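Local coordinates for protein TetR-like transcriptional regulator (Rhodococcus, PDB 3F1B) that probably binds cis-regulatory DNA through an N-terminal helix-turn-helix domain and regulates transcription, as expected for a TetR-family homodimer, at residues A22-F27 / I66-L71; L71-A76 / K107-L112; R93-F98 / L185-A190; E135-L140 / I159-A164. One frame throughout, in Å; residues are numbered along the deposited sequence.

Contact 1. Residues A22-F27 / I66-L71; sequences AAVDVF and IQREGL
The guanidinium of Arg68 meets Val24 obliquely, the methyl CG2 of Val24 standing 4.2 Å from NH2 of Arg68, while at the edge of the same group, in its plane, lies OE2 of Glu69. Arg68 takes that oxygen side-on with two nitrogens. NH2 of Arg68 is 2.7 Å from OE2 of Glu69, nearly along the C-O axis. NE of Arg68 lies 3.0 Å from OE2 of Glu69 and meets it from above the carboxylate plane, 44° out. The arginine chain turns about its CG-CD bond (chi3 74°), which brings the guanidinium back to its neighbour Glu69. Val24 CG2 rests against the gripped carboxylate, 3.3 Å from OE2 of Glu69, and also touches CG of Glu69 at 3.8 Å. This joins helix 12-30, the first helix of the TetR-type DNA-binding domain, to helix 58-77, which leads from that domain toward the C-terminal domain. Both salt-bridge partners are tied further: Arg68 NH2 also pairs with Asp21 of helix 12-30, and OE1 of Glu69 with Arg72. Were Glu69 an alanine, the acid shared by Arg68 and Arg72 would be lost, which is likely to leave two close-lying guanidinium groups with Asp21 as the remaining mate of Arg68, and to open a gap beside Val24 CG2. Beside the contact, Ala23 and Val24 pack on Cys65, and Phe27 sets its ring edge-to-face with Phe62.

Contact 2. Residues L71-A76 / K107-L112; sequences LRFVEA and KSWMVL
Phe73 and Trp109 pack where helix 58-77, the long connecting helix of the TetR fold, lies against helix 106-115 of the C-terminal domain. The backbones are nearest at the same two residues, CA of Phe73 standing 8.3 Å from CA of Trp109. The aromatic part of the contact is a single oblique approach: CE1 of Phe73 comes within 4.0 Å of CZ3 of Trp109, the two side chains lying side by side and pointing the same way. With CG anti to the backbone N (chi1 169°), the indole of Trp109 swings its six-membered end, CZ3, over to Phe73. Phe98 of helix 87-104 joins the pair; it meets Trp109 edge-to-face, and its plane stands at about 80° to that of Phe73. Tyr113 stacks on the indole as well, so several aromatic rings gather here.

The polar part is small and lies outside the two segments: the indole NE1 of Trp109 makes a weak hydrogen bond to OD1 of Asp170.

The aliphatic part rests on Leu112. Its methyl CD2 reaches the base of the phenylalanine side chain, with CD2 of Leu112 4.1 Å from CB of Phe73.

Contact 3. Residues R93-F98 / L185-A190; sequences RALEGF and LLESLA
Within the all-helical C-terminal domain of the TetR fold, helix 87-104 packs on helix 179-196, the last helix of the chain, which also faces the second subunit. The short segments run roughly antiparallel, at 146° between their directions, and their axes approach to 10.5 Å. Leu95 and Leu186 carry the apolar centre. Both methyls of Leu95 face CB of Leu186: CD1 of Leu95 lies 3.9 Å from CB of Leu186, and CD2 of Leu95 lies 4.0 Å from CB of Leu186. CD2 of Leu95 also comes 4.1 Å from CD2 of Leu186. The aliphatic part of Glu187 is touched too, CD1 of Leu95 lying 3.9 Å from CG of Glu187. With an alanine in place of Leu95 both methyls would be gone, which would probably open a gap beside Leu186 and take away the apolar support under the chain of Glu187. Leu186 is backed by Leu99 and by Ala164 of helix 153-173, whereas Leu189 of helix 179-196 packs on Leu189 of the second subunit. Beside the leucines the chemistry changes. Glu96 and Glu187 both extend beyond CG and bring like charges together, an arrangement likely to be mildly unfavourable, although Glu96 OE1 has a long, weak ion pair with Arg92. The two carboxylate planes stand 58° apart, with OE2 of Glu96 3.7 Å from OE1 of Glu187.

Contact 4. Residues E135-L140 / I159-A164; sequences ELTAHL and IALVGA
Thr137 reaches across to Leu161 and Val162 with a side chain that forks at CB; the bond from CA to CB points toward helix 153-173. From CB one branch, the methyl CG2, goes to Leu161: CG2 of Thr137 lies 3.7 Å from CD1 of Leu161, methyl against methyl, as the two side chains pass at a slant. The other branch, the hydroxyl OG1, turns to Val162, where OG1 of Thr137 is 4.0 Å from CG2 of Val162, a van der Waals approach of oxygen to methyl. The fork is set by chi1 of -61°, which puts CG2 anti to the backbone N and OG1 anti to the carbonyl carbon. In that position the hydroxyl also bonds to the carbonyl of Leu133, one turn earlier in the same helix; its polar partner thus lies within helix 126-143, while the approach to Val162 is packing only. Both segments belong to the C-terminal domain of the TetR fold, where helix 153-173 touches both helix 126-143 and the final helix, 179-196. Leu161 has this double duty, since it also packs on Leu189 and Ala190 of the final helix. Between the backbones the closest pair is Thr137 and Val162, with CA of Thr137 8.1 Å from CA of Val162. The same part of helix 153-173 meets the second subunit: Ala160 packs on Leu185 of the second subunit, and Ala164 on Ala160 of the second subunit.

Overall arrangement
Contacts 1 and 2 are buried and share helix 58-77, their centres about 8 Å apart; contacts 3 and 4 are only partly buried and sit on the other side of the chain's centre from contact 1. Chemistry follows place: contact 1 sets a valine against a carboxylate held by arginine, contact 2 is aromatic and aliphatic, contact 3 grades from leucines to two close-lying carboxylates at one margin, and contact 4 rests on one threonine. Contact 2 touches contact 3 chiefly through Phe98, their segments alternating along the chain. Contacts 3 and 4 touch through Leu161, Ala164, Leu186, Leu189 and Ala190, and both also meet the second subunit, which contacts 1 and 2 do not.

Contact 1. Residues A22-F27 / I66-L71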
loop_
_atom_site.group_PDB
_atom_site.type_symbol
_atom_site.label_atom_id
_atom_site.label_comp_id
_atom_site.label_asym_id
_atom_site.label_seq_id
_atom_site.Cartn_x
_atom_site.Cartn_y
_atom_site.Cartn_z
ATOM N N ALA A 22 9.438 16.180 -14.328
ATOM C CA ALA A 22 8.110 16.545 -14.800
ATOM C C ALA A 22 7.171 15.330 -14.825
ATOM O O ALA A 22 5.964 15.471 -14.652
ATOM C CB ALA A 22 8.222 17.134 -16.186
ATOM N N ALA A 23 7.741 14.148 -15.076
ATOM C CA ALA A 23 6.991 12.900 -15.140
ATOM C C ALA A 23 6.578 12.568 -13.737
ATOM O O ALA A 23 5.463 12.074 -13.523
ATOM C CB ALA A 23 7.851 11.785 -15.687
ATOM N N VAL A 24 7.479 12.822 -12.794
ATOM C CA VAL A 24 7.209 12.527 -11.411
ATOM C C VAL A 24 5.972 13.324 -10.964
ATOM O O VAL A 24 4.981 12.737 -10.477
ATOM C CB VAL A 24 8.452 12.733 -10.512
ATOM C CG1 VAL A 24 8.092 12.651 -9.054
ATOM C CG2 VAL A 24 9.410 11.630 -10.748
ATOM N N ASP A 25 6.031 14.637 -11.154
ATOM C CA ASP A 25 4.875 15.533 -10.994
ATOM C C ASP A 25 3.587 14.907 -11.492
ATOM O O ASP A 25 2.702 14.527 -10.706
ATOM C CB ASP A 25 5.100 16.826 -11.787
ATOM C CG ASP A 25 6.271 17.641 -11.267
ATOM O OD1 ASP A 25 6.416 18.803 -11.713
ATOM O OD2 ASP A 25 7.056 17.136 -10.421
ATOM N N VAL A 26 3.512 14.766 -12.805
ATOM C CA VAL A 26 2.299 14.314 -13.425
ATOM C C VAL A 26 1.880 12.936 -12.912
ATOM O O VAL A 26 0.688 12.694 -12.698
ATOM C CB VAL A 26 2.387 14.362 -14.977
ATOM C CG1 VAL A 26 0.995 14.263 -15.570
ATOM C CG2 VAL A 26 3.068 15.649 -15.447
ATOM N N PHE A 27 2.827 12.028 -12.696
ATOM C CA PHE A 27 2.438 10.712 -12.209
ATOM C C PHE A 27 1.893 10.775 -10.771
ATOM O O PHE A 27 0.913 10.092 -10.435
ATOM C CB PHE A 27 3.594 9.735 -12.271
ATOM C CG PHE A 27 3.836 9.154 -13.618
ATOM C CD1 PHE A 27 2.794 8.573 -14.345
ATOM C CD2 PHE A 27 5.154 9.138 -14.152
ATOM C CE1 PHE A 27 3.037 8.022 -15.619
ATOM C CE2 PHE A 27 5.425 8.595 -15.387
ATOM C CZ PHE A 27 4.350 8.027 -16.144
ATOM N N ILE A 66 10.457 5.404 -12.228
ATOM C CA ILE A 66 10.422 4.510 -11.084
ATOM C C ILE A 66 11.837 4.089 -10.703
ATOM O O ILE A 66 12.204 4.065 -9.534
ATOM C CB ILE A 66 9.486 3.257 -11.318
ATOM C CG1 ILE A 66 8.027 3.681 -11.192
ATOM C CG2 ILE A 66 9.800 2.104 -10.342
ATOM C CD1 ILE A 66 7.459 3.515 -9.820
ATOM N N GLN A 67 12.619 3.734 -11.700
ATOM C CA GLN A 67 14.029 3.436 -11.486
ATOM C C GLN A 67 14.766 4.564 -10.715
ATOM O O GLN A 67 15.444 4.283 -9.729
ATOM C CB GLN A 67 14.675 3.226 -12.854
ATOM C CG GLN A 67 14.584 1.808 -13.348
ATOM C CD GLN A 67 15.649 0.925 -12.687
ATOM O OE1 GLN A 67 15.338 -0.135 -12.146
ATOM N NE2 GLN A 67 16.905 1.378 -12.720
ATOM N N ARG A 68 14.634 5.819 -11.177
ATOM C CA ARG A 68 15.313 6.945 -10.589
ATOM C C ARG A 68 14.847 7.262 -9.153
ATOM O O ARG A 68 15.682 7.425 -8.251
ATOM C CB ARG A 68 15.178 8.195 -11.457
ATOM C CG ARG A 68 16.134 9.310 -10.958
ATOM C CD ARG A 68 16.035 10.614 -11.711
ATOM N NE ARG A 68 14.809 11.278 -11.313
ATOM C CZ ARG A 68 14.494 12.545 -11.570
ATOM N NH1 ARG A 68 15.332 13.368 -12.252
ATOM N NH2 ARG A 68 13.319 12.991 -11.116
ATOM N N GLU A 69 13.545 7.403 -8.922
ATOM C CA GLU A 69 13.084 7.632 -7.554
ATOM C C GLU A 69 13.429 6.448 -6.590
ATOM O O GLU A 69 13.817 6.672 -5.434
ATOM C CB GLU A 69 11.587 7.965 -7.557
ATOM C CG GLU A 69 11.240 9.104 -8.562
ATOM C CD GLU A 69 12.192 10.305 -8.459
ATOM O OE1 GLU A 69 12.718 10.586 -7.377
ATOM O OE2 GLU A 69 12.427 11.000 -9.465
ATOM N N GLY A 70 13.364 5.206 -7.090
ATOM C CA GLY A 70 13.816 4.027 -6.319
ATOM C C GLY A 70 15.262 4.158 -5.851
ATOM O O GLY A 70 15.595 3.799 -4.734
ATOM N N LEU A 71 16.114 4.684 -6.724
ATOM C CA LEU A 71 17.504 4.919 -6.405
ATOM C C LEU A 71 17.666 5.932 -5.289
ATOM O O LEU A 71 18.510 5.734 -4.419
ATOM C CB LEU A 71 18.259 5.437 -7.622
ATOM C CG LEU A 71 19.147 4.516 -8.420
ATOM C CD1 LEU A 71 19.318 5.083 -9.880
ATOM C CD2 LEU A 71 20.468 4.391 -7.693
#

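Contact 2. Residues L71-A76 / K107-L112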
loop_
_atom_site.group_PDB
_atom_site.type_symbol
_atom_site.label_atom_id
_atom_site.label_comp_id
_atom_site.label_asym_id
_atom_site.label_seq_id
_atom_site.Cartn_x
_atom_site.Cartn_y
_atom_site.Cartn_z
ATOM N N LEU A 71 16.114 4.684 -6.724
ATOM C CA LEU A 71 17.504 4.919 -6.405
ATOM C C LEU A 71 17.666 5.932 -5.289
ATOM O O LEU A 71 18.510 5.734 -4.419
ATOM C CB LEU A 71 18.259 5.437 -7.622
ATOM C CG LEU A 71 19.147 4.516 -8.420
ATOM C CD1 LEU A 71 19.318 5.083 -9.880
ATOM C CD2 LEU A 71 20.468 4.391 -7.693
ATOM N N ARG A 72 16.903 7.030 -5.316
ATOM C CA ARG A 72 17.117 8.067 -4.310
ATOM C C ARG A 72 16.645 7.468 -3.013
ATOM O O ARG A 72 17.181 7.761 -1.942
ATOM C CB ARG A 72 16.370 9.363 -4.606
ATOM C CG ARG A 72 16.714 9.923 -5.928
ATOM C CD ARG A 72 15.570 10.772 -6.434
ATOM N NE ARG A 72 16.054 11.724 -7.425
ATOM C CZ ARG A 72 15.348 12.754 -7.890
ATOM N NH1 ARG A 72 15.914 13.556 -8.787
ATOM N NH2 ARG A 72 14.089 12.980 -7.474
ATOM N N PHE A 73 15.662 6.587 -3.126
ATOM C CA PHE A 73 15.125 5.995 -1.940
ATOM C C PHE A 73 16.156 5.118 -1.223
ATOM O O PHE A 73 16.397 5.314 -0.033
ATOM C CB PHE A 73 13.817 5.284 -2.234
ATOM C CG PHE A 73 13.239 4.603 -1.066
ATOM C CD1 PHE A 73 12.430 5.306 -0.172
ATOM C CD2 PHE A 73 13.462 3.228 -0.861
ATOM C CE1 PHE A 73 11.857 4.648 0.958
ATOM C CE2 PHE A 73 12.899 2.565 0.252
ATOM C CZ PHE A 73 12.099 3.283 1.171
ATOM N N VAL A 74 16.805 4.209 -1.944
ATOM C CA VAL A 74 17.756 3.348 -1.276
ATOM C C VAL A 74 19.011 4.107 -0.840
ATOM O O VAL A 74 19.547 3.834 0.209
ATOM C CB VAL A 74 18.079 2.077 -2.085
ATOM C CG1 VAL A 74 16.803 1.520 -2.710
ATOM C CG2 VAL A 74 19.156 2.325 -3.104
ATOM N N GLU A 75 19.442 5.085 -1.624
ATOM C CA GLU A 75 20.528 5.981 -1.212
ATOM C C GLU A 75 20.238 6.635 0.136
ATOM O O GLU A 75 21.109 6.745 0.988
ATOM C CB GLU A 75 20.783 7.048 -2.270
ATOM C CG GLU A 75 20.884 6.451 -3.658
ATOM C CD GLU A 75 21.152 7.487 -4.755
ATOM O OE1 GLU A 75 20.384 8.477 -4.881
ATOM O OE2 GLU A 75 22.134 7.299 -5.512
ATOM N N ALA A 76 19.004 7.044 0.337
ATOM C CA ALA A 76 18.590 7.606 1.612
ATOM C C ALA A 76 18.738 6.645 2.806
ATOM O O ALA A 76 18.911 7.096 3.930
ATOM C CB ALA A 76 17.147 8.151 1.502
ATOM N N LYS A 107 6.623 13.711 -3.759
ATOM C CA LYS A 107 6.101 13.357 -5.047
ATOM C C LYS A 107 6.638 11.965 -5.454
ATOM O O LYS A 107 5.933 11.150 -6.079
ATOM C CB LYS A 107 6.436 14.482 -6.018
ATOM C CG LYS A 107 5.519 15.709 -5.863
ATOM C CD LYS A 107 6.268 17.082 -5.797
ATOM C CE LYS A 107 6.277 17.723 -4.348
ATOM N NZ LYS A 107 7.460 17.300 -3.501
ATOM N N SER A 108 7.870 11.686 -5.044
ATOM C CA SER A 108 8.537 10.504 -5.485
ATOM C C SER A 108 8.180 9.358 -4.584
ATOM O O SER A 108 8.158 8.204 -5.036
ATOM C CB SER A 108 10.046 10.707 -5.553
ATOM O OG SER A 108 10.492 11.589 -4.546
ATOM N N TRP A 109 7.863 9.673 -3.327
ATOM C CA TRP A 109 7.311 8.689 -2.436
ATOM C C TRP A 109 5.968 8.214 -2.938
ATOM O O TRP A 109 5.688 7.022 -2.900
ATOM C CB TRP A 109 7.131 9.251 -1.039
ATOM C CG TRP A 109 6.328 8.324 -0.198
ATOM C CD1 TRP A 109 5.076 8.541 0.286
ATOM C CD2 TRP A 109 6.708 6.973 0.229
ATOM N NE1 TRP A 109 4.653 7.425 1.011
ATOM C CE2 TRP A 109 5.641 6.464 1.000
ATOM C CE3 TRP A 109 7.844 6.156 0.016
ATOM C CZ2 TRP A 109 5.661 5.169 1.563
ATOM C CZ3 TRP A 109 7.855 4.879 0.563
ATOM C CH2 TRP A 109 6.766 4.400 1.341
HETATM N N MSE A 110 5.146 9.136 -3.424
HETATM C CA MSE A 110 3.861 8.756 -3.986
HETATM C C MSE A 110 3.934 7.823 -5.182
HETATM O O MSE A 110 3.174 6.832 -5.241
HETATM C CB MSE A 110 3.057 9.986 -4.365
HETATM C CG MSE A 110 2.459 10.639 -3.150
HETATM SE SE MSE A 110 1.845 12.409 -3.627
HETATM C CE MSE A 110 0.099 11.861 -4.367
ATOM N N VAL A 111 4.830 8.128 -6.137
ATOM C CA VAL A 111 5.028 7.258 -7.305
ATOM C C VAL A 111 5.479 5.859 -6.803
ATOM O O VAL A 111 4.938 4.807 -7.215
ATOM C CB VAL A 111 5.976 7.927 -8.332
ATOM C CG1 VAL A 111 6.433 6.954 -9.389
ATOM C CG2 VAL A 111 5.279 9.129 -9.004
ATOM N N LEU A 112 6.389 5.860 -5.836
ATOM C CA LEU A 112 7.001 4.638 -5.363
ATOM C C LEU A 112 6.006 3.775 -4.612
ATOM O O LEU A 112 5.856 2.594 -4.900
ATOM C CB LEU A 112 8.171 4.959 -4.450
ATOM C CG LEU A 112 9.580 4.840 -4.997
ATOM C CD1 LEU A 112 9.739 4.767 -6.514
ATOM C CD2 LEU A 112 10.425 5.929 -4.409
#

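Contact 3. Residues R93-F98 / L185-A190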
loop_
_atom_site.group_PDB
_atom_site.type_symbol
_atom_site.label_atom_id
_atom_site.label_comp_id
_atom_site.label_asym_id
_atom_site.label_seq_id
_atom_site.Cartn_x
_atom_site.Cartn_y
_atom_site.Cartn_z
ATOM N N ARG A 93 18.800 4.683 11.926
ATOM C CA ARG A 93 19.300 5.496 10.801
ATOM C C ARG A 93 18.515 5.282 9.526
ATOM O O ARG A 93 18.378 6.212 8.710
ATOM C CB ARG A 93 20.765 5.253 10.541
ATOM C CG ARG A 93 21.624 5.730 11.651
ATOM C CD ARG A 93 23.051 5.681 11.188
ATOM N NE ARG A 93 23.914 6.275 12.197
ATOM C CZ ARG A 93 25.221 6.411 12.090
ATOM N NH1 ARG A 93 25.833 5.986 11.006
ATOM N NH2 ARG A 93 25.892 6.969 13.089
ATOM N N ALA A 94 17.970 4.071 9.373
ATOM C CA ALA A 94 17.173 3.726 8.228
ATOM C C ALA A 94 15.821 4.405 8.323
ATOM O O ALA A 94 15.308 4.915 7.331
ATOM C CB ALA A 94 17.002 2.206 8.117
ATOM N N LEU A 95 15.263 4.412 9.519
ATOM C CA LEU A 95 13.970 5.009 9.735
ATOM C C LEU A 95 14.102 6.479 9.460
ATOM O O LEU A 95 13.269 7.086 8.781
ATOM C CB LEU A 95 13.521 4.786 11.182
ATOM C CG LEU A 95 12.965 3.408 11.333
ATOM C CD1 LEU A 95 12.639 3.202 12.780
ATOM C CD2 LEU A 95 11.713 3.343 10.454
ATOM N N GLU A 96 15.162 7.071 9.983
ATOM C CA GLU A 96 15.322 8.495 9.797
ATOM C C GLU A 96 15.639 8.890 8.373
ATOM O O GLU A 96 15.087 9.874 7.883
ATOM C CB GLU A 96 16.279 9.053 10.818
ATOM C CG GLU A 96 15.545 8.997 12.177
ATOM C CD GLU A 96 16.425 9.190 13.399
ATOM O OE1 GLU A 96 17.572 9.671 13.218
ATOM O OE2 GLU A 96 15.959 8.870 14.538
ATOM N N GLY A 97 16.486 8.125 7.688
ATOM C CA GLY A 97 16.759 8.380 6.271
ATOM C C GLY A 97 15.519 8.234 5.374
ATOM O O GLY A 97 15.169 9.161 4.624
ATOM N N PHE A 98 14.843 7.085 5.484
ATOM C CA PHE A 98 13.538 6.844 4.853
ATOM C C PHE A 98 12.559 7.971 5.099
ATOM O O PHE A 98 11.949 8.492 4.144
ATOM C CB PHE A 98 12.952 5.529 5.395
ATOM C CG PHE A 98 11.513 5.317 5.103
ATOM C CD1 PHE A 98 10.998 5.526 3.832
ATOM C CD2 PHE A 98 10.686 4.804 6.076
ATOM C CE1 PHE A 98 9.689 5.296 3.569
ATOM C CE2 PHE A 98 9.373 4.558 5.823
ATOM C CZ PHE A 98 8.866 4.790 4.579
ATOM N N LEU A 185 7.927 6.669 17.017
ATOM C CA LEU A 185 6.872 5.689 17.108
ATOM C C LEU A 185 7.291 4.363 16.490
ATOM O O LEU A 185 7.009 3.287 17.034
ATOM C CB LEU A 185 5.633 6.195 16.376
ATOM C CG LEU A 185 4.554 5.107 16.289
ATOM C CD1 LEU A 185 4.221 4.610 17.702
ATOM C CD2 LEU A 185 3.314 5.606 15.579
ATOM N N LEU A 186 7.956 4.439 15.350
ATOM C CA LEU A 186 8.398 3.243 14.675
ATOM C C LEU A 186 9.523 2.531 15.415
ATOM O O LEU A 186 9.609 1.304 15.348
ATOM C CB LEU A 186 8.836 3.602 13.261
ATOM C CG LEU A 186 7.825 3.514 12.087
ATOM C CD1 LEU A 186 6.369 3.073 12.374
ATOM C CD2 LEU A 186 7.902 4.739 11.158
ATOM N N GLU A 187 10.394 3.273 16.104
ATOM C CA GLU A 187 11.457 2.601 16.829
ATOM C C GLU A 187 10.852 1.767 17.949
ATOM O O GLU A 187 11.288 0.637 18.192
ATOM C CB GLU A 187 12.477 3.564 17.452
ATOM C CG GLU A 187 13.362 4.298 16.479
ATOM C CD GLU A 187 14.153 5.397 17.164
ATOM O OE1 GLU A 187 14.085 6.579 16.703
ATOM O OE2 GLU A 187 14.833 5.071 18.178
ATOM N N SER A 188 9.871 2.319 18.656
ATOM C CA SER A 188 9.377 1.582 19.824
ATOM C C SER A 188 8.352 0.485 19.461
ATOM O O SER A 188 8.275 -0.545 20.109
ATOM C CB SER A 188 8.857 2.530 20.900
ATOM O OG SER A 188 7.660 3.148 20.480
ATOM N N LEU A 189 7.579 0.704 18.415
ATOM C CA LEU A 189 6.794 -0.375 17.853
ATOM C C LEU A 189 7.698 -1.584 17.583
ATOM O O LEU A 189 7.306 -2.719 17.800
ATOM C CB LEU A 189 6.171 0.119 16.568
ATOM C CG LEU A 189 5.325 -0.762 15.670
ATOM C CD1 LEU A 189 4.582 0.169 14.743
ATOM C CD2 LEU A 189 6.129 -1.800 14.871
ATOM N N ALA A 190 8.922 -1.326 17.128
ATOM C CA ALA A 190 9.843 -2.367 16.710
ATOM C C ALA A 190 10.464 -3.067 17.915
ATOM O O ALA A 190 10.565 -4.293 17.930
ATOM C CB ALA A 190 10.924 -1.791 15.840
#

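Contact 4. Residues E135-L140 / I159-A164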
loop_
_atom_site.group_PDB
_atom_site.type_symbol
_atom_site.label_atom_id
_atom_site.label_comp_id
_atom_site.label_asym_id
_atom_site.label_seq_id
_atom_site.Cartn_x
_atom_site.Cartn_y
_atom_site.Cartn_z
ATOM N N GLU A 135 12.897 -8.507 4.597
ATOM C CA GLU A 135 13.988 -9.418 4.896
ATOM C C GLU A 135 15.181 -8.752 5.581
ATOM O O GLU A 135 15.767 -9.302 6.491
ATOM C CB GLU A 135 14.446 -10.051 3.573
ATOM C CG GLU A 135 15.758 -10.840 3.648
ATOM C CD GLU A 135 16.164 -11.518 2.303
ATOM O OE1 GLU A 135 16.714 -12.640 2.353
ATOM O OE2 GLU A 135 15.962 -10.940 1.204
ATOM N N LEU A 136 15.571 -7.574 5.121
ATOM C CA LEU A 136 16.639 -6.845 5.787
ATOM C C LEU A 136 16.230 -6.470 7.218
ATOM O O LEU A 136 17.045 -6.510 8.129
ATOM C CB LEU A 136 17.003 -5.577 5.007
ATOM C CG LEU A 136 17.927 -5.840 3.805
ATOM C CD1 LEU A 136 17.846 -4.749 2.699
ATOM C CD2 LEU A 136 19.415 -6.209 4.185
ATOM N N THR A 137 14.959 -6.131 7.417
ATOM C CA THR A 137 14.489 -5.688 8.709
ATOM C C THR A 137 14.421 -6.828 9.701
ATOM O O THR A 137 14.703 -6.633 10.890
ATOM C CB THR A 137 13.086 -5.075 8.543
ATOM O OG1 THR A 137 13.213 -3.978 7.661
ATOM C CG2 THR A 137 12.507 -4.586 9.844
ATOM N N ALA A 138 13.965 -7.991 9.245
ATOM C CA ALA A 138 13.914 -9.170 10.115
ATOM C C ALA A 138 15.288 -9.566 10.587
ATOM O O ALA A 138 15.440 -9.946 11.746
ATOM C CB ALA A 138 13.292 -10.333 9.398
ATOM N N HIS A 139 16.273 -9.524 9.686
ATOM C CA HIS A 139 17.664 -9.804 10.045
ATOM C C HIS A 139 18.149 -8.835 11.104
ATOM O O HIS A 139 18.784 -9.247 12.054
ATOM C CB HIS A 139 18.619 -9.666 8.858
ATOM C CG HIS A 139 18.486 -10.723 7.802
ATOM N ND1 HIS A 139 19.087 -10.604 6.560
ATOM C CD2 HIS A 139 17.856 -11.924 7.800
ATOM C CE1 HIS A 139 18.836 -11.688 5.842
ATOM N NE2 HIS A 139 18.092 -12.503 6.570
ATOM N N LEU A 140 17.887 -7.535 10.968
ATOM C CA LEU A 140 18.405 -6.665 12.016
ATOM C C LEU A 140 17.627 -6.790 13.322
ATOM O O LEU A 140 18.210 -6.662 14.409
ATOM C CB LEU A 140 18.579 -5.237 11.556
ATOM C CG LEU A 140 17.400 -4.307 11.560
ATOM C CD1 LEU A 140 17.082 -3.834 13.020
ATOM C CD2 LEU A 140 17.809 -3.156 10.664
ATOM N N ILE A 159 7.408 -7.423 9.028
ATOM C CA ILE A 159 6.372 -7.084 8.069
ATOM C C ILE A 159 5.485 -6.031 8.688
ATOM O O ILE A 159 5.131 -5.059 8.025
ATOM C CB ILE A 159 5.507 -8.330 7.748
ATOM C CG1 ILE A 159 6.336 -9.380 6.973
ATOM C CG2 ILE A 159 4.266 -7.946 6.942
ATOM C CD1 ILE A 159 5.903 -10.922 7.233
ATOM N N ALA A 160 5.079 -6.237 9.949
ATOM C CA ALA A 160 4.260 -5.241 10.633
ATOM C C ALA A 160 4.955 -3.858 10.713
ATOM O O ALA A 160 4.286 -2.840 10.500
ATOM C CB ALA A 160 3.946 -5.708 11.999
ATOM N N LEU A 161 6.255 -3.821 11.062
ATOM C CA LEU A 161 7.055 -2.573 11.120
ATOM C C LEU A 161 7.158 -1.875 9.745
ATOM O O LEU A 161 7.145 -0.635 9.636
ATOM C CB LEU A 161 8.477 -2.907 11.587
ATOM C CG LEU A 161 9.403 -1.917 12.365
ATOM C CD1 LEU A 161 10.864 -1.940 11.932
ATOM C CD2 LEU A 161 8.920 -0.404 12.523
ATOM N N VAL A 162 7.264 -2.649 8.669
ATOM C CA VAL A 162 7.379 -2.037 7.337
ATOM C C VAL A 162 6.040 -1.473 6.876
ATOM O O VAL A 162 5.967 -0.362 6.290
ATOM C CB VAL A 162 7.931 -3.039 6.292
ATOM C CG1 VAL A 162 7.770 -2.502 4.833
ATOM C CG2 VAL A 162 9.430 -3.313 6.604
ATOM N N GLY A 163 4.985 -2.241 7.145
ATOM C CA GLY A 163 3.660 -1.790 6.870
ATOM C C GLY A 163 3.365 -0.540 7.652
ATOM O O GLY A 163 2.768 0.372 7.127
ATOM N N ALA A 164 3.760 -0.509 8.922
ATOM C CA ALA A 164 3.553 0.679 9.757
ATOM C C ALA A 164 4.340 1.901 9.220
ATOM O O ALA A 164 3.807 2.975 9.140
ATOM C CB ALA A 164 3.918 0.372 11.232
#